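Local coordinates for putative peptidoglycan-binding/hydrolysing protein (Peptoclostridium difficile, PDB 5TV7) that probably binds, and may help hydrolyse, bacterial cell-wall peptidoglycan, and holds glutamine hydroxamate in a pocket of its helical part, at residues A[84-87]-A[92-95]; A[101-106]-A[164-169]; A[120-125]-A[140-145]. All coordinates share one frame; numbering follows the deposited sequence.

Interaction 1: A[84-87]-A[92-95]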
loop_
_atom_site.group_PDB
_atom_site.type_symbol
_atom_site.label_atom_id
_atom_site.label_comp_id
_atom_site.label_asym_id
_atom_site.label_seq_id
_atom_site.Cartn_x
_atom_site.Cartn_y
_atom_site.Cartn_z
ATOM N N VAL A 84 5.435 10.395 -1.183
ATOM C CA VAL A 84 5.985 9.652 -2.300
ATOM C C VAL A 84 6.850 10.512 -3.190
ATOM O O VAL A 84 6.478 11.637 -3.528
ATOM C CB VAL A 84 4.835 9.094 -3.182
ATOM C CG1 VAL A 84 5.389 8.326 -4.377
ATOM C CG2 VAL A 84 3.913 8.203 -2.366
ATOM N N SER A 85 7.994 9.960 -3.581
ATOM C CA SER A 85 8.909 10.621 -4.488
ATOM C C SER A 85 9.176 9.649 -5.622
ATOM O O SER A 85 9.623 8.522 -5.393
ATOM C CB SER A 85 10.229 10.957 -3.808
ATOM O OG SER A 85 11.080 11.613 -4.734
ATOM N N TYR A 86 8.872 10.073 -6.836
ATOM C CA TYR A 86 9.066 9.228 -7.985
ATOM C C TYR A 86 10.148 9.828 -8.849
ATOM O O TYR A 86 10.003 10.923 -9.355
ATOM C CB TYR A 86 7.733 9.040 -8.732
ATOM C CG TYR A 86 7.814 8.362 -10.090
ATOM C CD1 TYR A 86 8.702 7.319 -10.325
ATOM C CD2 TYR A 86 6.914 8.696 -11.112
ATOM C CE1 TYR A 86 8.761 6.689 -11.557
ATOM C CE2 TYR A 86 6.956 8.054 -12.347
ATOM C CZ TYR A 86 7.888 7.059 -12.562
ATOM O OH TYR A 86 7.946 6.400 -13.761
ATOM N N ASN A 87 11.252 9.105 -8.982
ATOM C CA ASN A 87 12.364 9.554 -9.804
ATOM C C ASN A 87 12.246 8.846 -11.146
ATOM O O ASN A 87 12.683 7.709 -11.304
ATOM C CB ASN A 87 13.703 9.265 -9.121
ATOM C CG ASN A 87 14.874 9.843 -9.889
ATOM O OD1 ASN A 87 14.792 10.044 -11.106
ATOM N ND2 ASN A 87 15.965 10.120 -9.190
ATOM N N THR A 92 12.772 4.725 -10.136
ATOM C CA THR A 92 12.584 4.349 -8.729
ATOM C C THR A 92 11.488 5.176 -8.084
ATOM O O THR A 92 11.243 6.326 -8.469
ATOM C CB THR A 92 13.848 4.604 -7.882
ATOM O OG1 THR A 92 14.195 5.993 -7.966
ATOM C CG2 THR A 92 15.032 3.750 -8.338
ATOM N N ILE A 93 10.858 4.578 -7.082
ATOM C CA ILE A 93 9.848 5.238 -6.265
ATOM C C ILE A 93 10.293 5.087 -4.825
ATOM O O ILE A 93 10.619 3.983 -4.381
ATOM C CB ILE A 93 8.445 4.630 -6.444
ATOM C CG1 ILE A 93 7.898 5.041 -7.813
ATOM C CG2 ILE A 93 7.488 5.120 -5.340
ATOM C CD1 ILE A 93 6.581 4.396 -8.165
ATOM N N THR A 94 10.284 6.196 -4.098
ATOM C CA THR A 94 10.659 6.186 -2.693
ATOM C C THR A 94 9.461 6.583 -1.858
ATOM O O THR A 94 8.814 7.594 -2.129
ATOM C CB THR A 94 11.818 7.169 -2.408
ATOM O OG1 THR A 94 12.900 6.862 -3.279
ATOM C CG2 THR A 94 12.304 7.056 -0.949
ATOM N N ILE A 95 9.142 5.734 -0.888
ATOM C CA ILE A 95 8.127 6.002 0.100
ATOM C C ILE A 95 8.891 6.599 1.300
ATOM O O ILE A 95 9.758 5.946 1.879
ATOM C CB ILE A 95 7.384 4.718 0.510
ATOM C CG1 ILE A 95 6.712 4.064 -0.719
ATOM C CG2 ILE A 95 6.357 5.019 1.606
ATOM C CD1 ILE A 95 5.664 4.907 -1.423
#

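Interaction 2: A[101-106]-A[164-169]. With HGA (glutamine hydroxamate), chain C.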
loop_
_atom_site.group_PDB
_atom_site.type_symbol
_atom_site.label_atom_id
_atom_site.label_comp_id
_atom_site.label_asym_id
_atom_site.label_seq_id
_atom_site.Cartn_x
_atom_site.Cartn_y
_atom_site.Cartn_z
ATOM N N LEU A 101 11.825 3.880 2.004
ATOM C CA LEU A 101 11.583 2.628 1.329
ATOM C C LEU A 101 11.632 2.914 -0.152
ATOM O O LEU A 101 10.747 3.578 -0.668
ATOM C CB LEU A 101 10.191 2.135 1.696
ATOM C CG LEU A 101 9.686 0.913 0.945
ATOM C CD1 LEU A 101 10.545 -0.286 1.317
ATOM C CD2 LEU A 101 8.216 0.677 1.273
ATOM N N THR A 102 12.664 2.428 -0.838
ATOM C CA THR A 102 12.811 2.665 -2.279
ATOM C C THR A 102 12.694 1.359 -3.064
ATOM O O THR A 102 13.259 0.342 -2.673
ATOM C CB THR A 102 14.150 3.383 -2.576
ATOM O OG1 THR A 102 14.117 4.690 -1.989
ATOM C CG2 THR A 102 14.383 3.539 -4.066
ATOM N N ILE A 103 11.954 1.415 -4.175
ATOM C CA ILE A 103 11.745 0.253 -5.058
ATOM C C ILE A 103 11.995 0.635 -6.523
ATOM O O ILE A 103 11.997 1.822 -6.871
ATOM C CB ILE A 103 10.343 -0.402 -4.831
ATOM C CG1 ILE A 103 9.166 0.554 -5.045
ATOM C CG2 ILE A 103 10.224 -0.916 -3.411
ATOM C CD1 ILE A 103 8.738 0.749 -6.480
ATOM N N SER A 104 12.289 -0.363 -7.356
ATOM C CA SER A 104 12.507 -0.150 -8.786
ATOM C C SER A 104 11.186 -0.308 -9.530
ATOM O O SER A 104 10.477 -1.273 -9.296
ATOM C CB SER A 104 13.495 -1.191 -9.330
ATOM O OG SER A 104 13.654 -1.067 -10.736
ATOM N N THR A 105 10.872 0.620 -10.434
ATOM C CA THR A 105 9.649 0.536 -11.228
ATOM C C THR A 105 9.762 -0.534 -12.327
ATOM O O THR A 105 8.842 -0.692 -13.118
ATOM C CB THR A 105 9.294 1.886 -11.873
ATOM O OG1 THR A 105 10.392 2.359 -12.657
ATOM C CG2 THR A 105 8.972 2.924 -10.821
ATOM N N THR A 106 10.902 -1.227 -12.402
ATOM C CA THR A 106 11.069 -2.331 -13.348
ATOM C C THR A 106 10.613 -3.643 -12.731
ATOM O O THR A 106 10.497 -4.626 -13.445
ATOM C CB THR A 106 12.537 -2.532 -13.815
ATOM O OG1 THR A 106 13.375 -2.790 -12.681
ATOM C CG2 THR A 106 13.047 -1.309 -14.555
ATOM N N ALA A 164 4.382 0.290 -16.492
ATOM C CA ALA A 164 3.356 1.286 -16.824
ATOM C C ALA A 164 2.492 1.642 -15.613
ATOM O O ALA A 164 2.158 2.805 -15.412
ATOM C CB ALA A 164 2.480 0.797 -17.971
ATOM N N THR A 165 2.135 0.640 -14.815
ATOM C CA THR A 165 1.289 0.879 -13.650
ATOM C C THR A 165 2.072 1.626 -12.551
ATOM O O THR A 165 1.516 2.516 -11.904
ATOM C CB THR A 165 0.660 -0.432 -13.136
ATOM O OG1 THR A 165 -0.155 -0.987 -14.176
ATOM C CG2 THR A 165 -0.216 -0.185 -11.897
ATOM N N TRP A 166 3.358 1.288 -12.371
ATOM C CA TRP A 166 4.191 2.001 -11.388
ATOM C C TRP A 166 4.308 3.448 -11.774
ATOM O O TRP A 166 4.213 4.324 -10.927
ATOM C CB TRP A 166 5.603 1.459 -11.318
ATOM C CG TRP A 166 5.804 0.177 -10.601
ATOM C CD1 TRP A 166 6.337 -0.965 -11.118
ATOM C CD2 TRP A 166 5.523 -0.092 -9.228
ATOM N NE1 TRP A 166 6.423 -1.925 -10.143
ATOM C CE2 TRP A 166 5.926 -1.417 -8.973
ATOM C CE3 TRP A 166 4.977 0.659 -8.182
ATOM C CZ2 TRP A 166 5.781 -2.020 -7.719
ATOM C CZ3 TRP A 166 4.850 0.064 -6.927
ATOM C CH2 TRP A 166 5.245 -1.263 -6.712
ATOM N N ASP A 167 4.516 3.693 -13.065
ATOM C CA ASP A 167 4.681 5.045 -13.577
ATOM C C ASP A 167 3.456 5.897 -13.296
ATOM O O ASP A 167 3.574 7.046 -12.842
ATOM C CB ASP A 167 4.947 4.992 -15.079
ATOM C CG ASP A 167 5.085 6.366 -15.700
ATOM O OD1 ASP A 167 6.086 7.068 -15.435
ATOM O OD2 ASP A 167 4.190 6.738 -16.489
ATOM N N LYS A 168 2.278 5.322 -13.526
ATOM C CA LYS A 168 1.034 6.055 -13.330
ATOM C C LYS A 168 0.814 6.310 -11.837
ATOM O O LYS A 168 0.465 7.409 -11.441
ATOM C CB LYS A 168 -0.154 5.313 -13.970
ATOM C CG LYS A 168 -1.397 6.168 -14.146
ATOM C CD LYS A 168 -1.187 7.235 -15.218
ATOM C CE LYS A 168 -2.307 8.253 -15.201
ATOM N NZ LYS A 168 -1.984 9.481 -15.991
ATOM N N LEU A 169 1.050 5.301 -11.006
ATOM C CA LEU A 169 0.926 5.468 -9.560
ATOM C C LEU A 169 1.846 6.564 -9.060
ATOM O O LEU A 169 1.444 7.413 -8.259
ATOM C CB LEU A 169 1.275 4.157 -8.834
ATOM C CG LEU A 169 0.198 3.077 -8.884
ATOM C CD1 LEU A 169 0.758 1.754 -8.388
ATOM C CD2 LEU A 169 -1.007 3.510 -8.067
HETATM N N HGA C . 0.556 -4.461 -16.088
HETATM C CA HGA C . 1.963 -4.384 -16.447
HETATM C CB HGA C . 2.145 -4.962 -17.856
HETATM C CG HGA C . 3.513 -5.622 -18.074
HETATM C CD HGA C . 3.650 -6.943 -17.341
HETATM O OE1 HGA C . 4.531 -7.078 -16.510
HETATM N NE2 HGA C . 2.783 -7.915 -17.638
HETATM O OZ2 HGA C . 2.823 -9.142 -16.976
HETATM C C HGA C . 2.434 -2.947 -16.355
HETATM O O HGA C . 1.850 -2.190 -15.552
HETATM O OXT HGA C . 3.401 -2.553 -17.052
#

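Interaction 3: A[120-125]-A[140-145]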
loop_
_atom_site.group_PDB
_atom_site.type_symbol
_atom_site.label_atom_id
_atom_site.label_comp_id
_atom_site.label_asym_id
_atom_site.label_seq_id
_atom_site.Cartn_x
_atom_site.Cartn_y
_atom_site.Cartn_z
ATOM N N ALA A 120 4.665 -0.573 -0.915
ATOM C CA ALA A 120 4.729 0.701 -1.616
ATOM C C ALA A 120 3.504 0.905 -2.494
ATOM O O ALA A 120 2.898 1.978 -2.481
ATOM C CB ALA A 120 5.999 0.792 -2.449
ATOM N N ALA A 121 3.122 -0.135 -3.229
ATOM C CA ALA A 121 1.942 -0.056 -4.094
ATOM C C ALA A 121 0.680 0.163 -3.264
ATOM O O ALA A 121 -0.182 0.935 -3.646
ATOM C CB ALA A 121 1.811 -1.318 -4.941
ATOM N N GLN A 122 0.597 -0.499 -2.109
ATOM C CA GLN A 122 -0.574 -0.377 -1.247
ATOM C C GLN A 122 -0.709 1.028 -0.680
ATOM O O GLN A 122 -1.814 1.546 -0.560
ATOM C CB GLN A 122 -0.531 -1.424 -0.127
ATOM C CG GLN A 122 -0.834 -2.816 -0.666
ATOM C CD GLN A 122 -0.550 -3.936 0.310
ATOM O OE1 GLN A 122 0.250 -3.799 1.253
ATOM N NE2 GLN A 122 -1.187 -5.072 0.072
ATOM N N ILE A 123 0.419 1.623 -0.318
ATOM C CA ILE A 123 0.426 2.973 0.176
ATOM C C ILE A 123 -0.072 3.929 -0.907
ATOM O O ILE A 123 -0.940 4.736 -0.647
ATOM C CB ILE A 123 1.808 3.378 0.687
ATOM C CG1 ILE A 123 2.045 2.689 2.035
ATOM C CG2 ILE A 123 1.894 4.890 0.839
ATOM C CD1 ILE A 123 3.477 2.696 2.494
HETATM N N MSE A 124 0.447 3.794 -2.114
HETATM C CA MSE A 124 0.037 4.667 -3.226
HETATM C C MSE A 124 -1.420 4.481 -3.610
HETATM O O MSE A 124 -2.137 5.462 -3.846
HETATM C CB MSE A 124 0.976 4.422 -4.407
HETATM C CG MSE A 124 2.336 5.025 -4.073
HETATM SE SE MSE A 124 3.511 5.025 -5.641
HETATM C CE MSE A 124 3.874 3.120 -5.679
ATOM N N LEU A 125 -1.876 3.235 -3.667
ATOM C CA LEU A 125 -3.284 2.947 -3.994
ATOM C C LEU A 125 -4.193 3.545 -2.919
ATOM O O LEU A 125 -5.224 4.160 -3.233
ATOM C CB LEU A 125 -3.521 1.448 -4.129
ATOM C CG LEU A 125 -2.903 0.776 -5.344
ATOM C CD1 LEU A 125 -2.875 -0.736 -5.163
ATOM C CD2 LEU A 125 -3.670 1.147 -6.605
ATOM N N SER A 140 -6.442 -10.486 -2.710
ATOM C CA SER A 140 -7.594 -10.119 -3.532
ATOM C C SER A 140 -7.958 -8.641 -3.537
ATOM O O SER A 140 -8.310 -8.109 -4.584
ATOM C CB SER A 140 -8.812 -10.938 -3.115
ATOM O OG SER A 140 -8.519 -12.312 -3.286
ATOM N N LYS A 141 -7.893 -7.990 -2.381
ATOM C CA LYS A 141 -8.227 -6.575 -2.303
ATOM C C LYS A 141 -7.273 -5.725 -3.103
ATOM O O LYS A 141 -7.710 -4.780 -3.755
ATOM C CB LYS A 141 -8.306 -6.083 -0.862
ATOM C CG LYS A 141 -9.516 -6.640 -0.130
ATOM C CD LYS A 141 -9.709 -6.027 1.244
ATOM C CE LYS A 141 -9.985 -4.526 1.169
ATOM N NZ LYS A 141 -10.401 -3.973 2.495
ATOM N N THR A 142 -5.985 -6.078 -3.065
ATOM C CA THR A 142 -4.966 -5.372 -3.832
ATOM C C THR A 142 -5.196 -5.620 -5.318
ATOM O O THR A 142 -5.086 -4.698 -6.114
ATOM C CB THR A 142 -3.522 -5.797 -3.457
ATOM O OG1 THR A 142 -3.296 -5.587 -2.052
ATOM C CG2 THR A 142 -2.503 -4.975 -4.239
ATOM N N TYR A 143 -5.503 -6.860 -5.677
ATOM C CA TYR A 143 -5.778 -7.208 -7.064
ATOM C C TYR A 143 -6.933 -6.375 -7.601
ATOM O O TYR A 143 -6.796 -5.753 -8.646
ATOM C CB TYR A 143 -6.073 -8.707 -7.220
ATOM C CG TYR A 143 -6.530 -9.101 -8.615
ATOM C CD1 TYR A 143 -5.602 -9.382 -9.621
ATOM C CD2 TYR A 143 -7.884 -9.164 -8.938
ATOM C CE1 TYR A 143 -6.008 -9.731 -10.900
ATOM C CE2 TYR A 143 -8.303 -9.502 -10.221
ATOM C CZ TYR A 143 -7.357 -9.790 -11.200
ATOM O OH TYR A 143 -7.740 -10.134 -12.484
ATOM N N ASN A 144 -8.049 -6.335 -6.864
ATOM C CA ASN A 144 -9.233 -5.570 -7.296
ATOM C C ASN A 144 -8.919 -4.098 -7.464
ATOM O O ASN A 144 -9.363 -3.484 -8.432
ATOM C CB ASN A 144 -10.396 -5.730 -6.314
ATOM C CG ASN A 144 -10.885 -7.166 -6.201
ATOM O OD1 ASN A 144 -10.690 -7.986 -7.098
ATOM N ND2 ASN A 144 -11.529 -7.473 -5.084
ATOM N N ALA A 145 -8.124 -3.549 -6.545
ATOM C CA ALA A 145 -7.751 -2.151 -6.593
ATOM C C ALA A 145 -6.887 -1.869 -7.819
ATOM O O ALA A 145 -7.131 -0.895 -8.529
ATOM C CB ALA A 145 -7.033 -1.747 -5.319
#

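Interaction 1: A[84-87]-A[92-95]
Ile93 lies between Val84 and Tyr86 on the buried face of an antiparallel pair of strands, and its two branches divide the work. CG2 meets CG1 of Val84 at 4.0 Å. CG1, set beside its own backbone N and anti to the carbonyl carbon (chi1 -73°), turns instead to the tyrosine, 3.5 Å from Tyr86 CD1 and oblique to the ring. Further along, Val84 CG2 touches Ile95 CD1 at 3.8 Å, the two side chains running alongside each other. The ring of Tyr86 also presents an edge to the backbone: Thr92 O lies in the ring plane, 3.3 Å from CD1.

Behind this apolar row the backbones are joined by a ladder of four hydrogen bonds. Ser85 and Thr94 form one hydrogen-bonded pair, in which Thr94 N reaches Ser85 O at 2.7 Å almost in a straight line (175° at the hydrogen). Asn87 and Thr92 form the next; Asn87 N to Thr92 O is 2.8 Å, while the return bond, Thr92 N to Asn87 O, is longer, 3.2 Å, its donor tilted from the carbonyl plane. The side chains of these four polar residues occupy the other, more exposed face, where Asn87 CB packs against Thr92 OG1 and Asn87 OD1 accepts a bond from Ala90 N in the turn.

The contact is the end of the beta hairpin 78-87/92-96. Helix 116-127 covers its apolar face through Met124, Ala120 and Ile123, helix 163-173 supplies Asp167 to Tyr86 OH, and strand 100-104 continues the sheet beyond 92-96.

Interaction 2: A[101-106]-A[164-169]
Trp166 of helix 163-173 packs its indole against Ile103 and Thr105, where the edge strand of the sheet runs out into a loop. The tight part is largely apolar, with two backbone oxygens at its margin. Ile103 CD1 stands over the six-membered ring, 3.9 Å from its centroid and 8° off the normal, a CH-pi contact; chi1 of 58° wedges CG1 between the backbone N and the carbonyl carbon and carries the methyl over that face. Ser104 O lies above the same face near the rim. Nearer the helix, Thr105 CG2 rests 3.7 Å from Trp166 CB, and Thr105 O approaches Trp166 CD1 obliquely at 3.2 Å. No hydrogen bond joins the two segments: the indole NE1 is used by Lys107 O, directly after Thr106, which, with the packing, restrains the ring's rotation.

Looser is the outer side, where the side chains of Ser104 and Thr106 start away from the helix and bond each other, Ser104 OG to Thr106 OG1 at 2.6 Å.

Directly before the tryptophan, the first turn of the helix holds the ligand. Ala164 N donates to OXT of glutamine hydroxamate at 3.1 Å, and O of the same carboxylate takes two bonds, from Thr165 N and, at 2.7 Å, from Thr165 OG1, which is also bonded to Gln150 NE2. Asp158 and Ile160 O also bond the ligand. A carboxylate gripped by backbone N-H groups at a helix N terminus is a classic anion-binding motif, here built into a putative peptidoglycan-binding domain.

Interaction 3: A[120-125]-A[140-145]
Two helices of the putative peptidoglycan-binding domain meet here in a buried, side-chain-only contact near the centre of the chain: 116-127, which lies against the sheet, and 140-152, one layer further out. The short segments cross at 56° with their axes 11.1 Å apart, so the backbones stay well separated and the gap is spanned mainly from one side, by Gln122 and Leu125, which meet the short Thr142 and Ala145. Gln122 makes the polar link, donating from NE2 to Thr142 OG1 at 3.0 Å with 168° at the hydrogen. The hydroxyl lies in the amide plane, and the extended glutamine chain meets the threonine at about a right angle.

Such small helical bundles, with a loop joining successive helices, characterise the PGBD clan, and in this one the glutamine also ties down the connection between the two helices: its OE1 accepts from Ser136 N, so that both ends of the buried amide are engaged and its flip is fixed.

One helical turn on, the contact becomes apolar. Leu125 directs its side chain at the partner helix, where CD1 lies 4.3 Å from Ala145 CB and 4.4 Å from Thr142 CG2. Leu169 of helix 163-173 touches the same leucine, while Tyr130 and Val132 from the interhelical loop pack on Ala145.

Overall arrangement
From the N terminus, the first contact met is interaction 1, which closes a hairpin with only four residues between its segments. The chain then adds the edge strand that opens interaction 2, whose second half arrives 58 residues later. Within that long excursion interaction 3 both opens and closes, joining the first two helices of the domain, so 1 and 2 follow in series and 3 is enclosed by 2. The three share one interior: Met124 lies against Val84 and Ile93 of the sheet and also against Trp166. Together they fasten the putative helical peptidoglycan-binding domain and its ligand-bearing last helix to the antiparallel sheet.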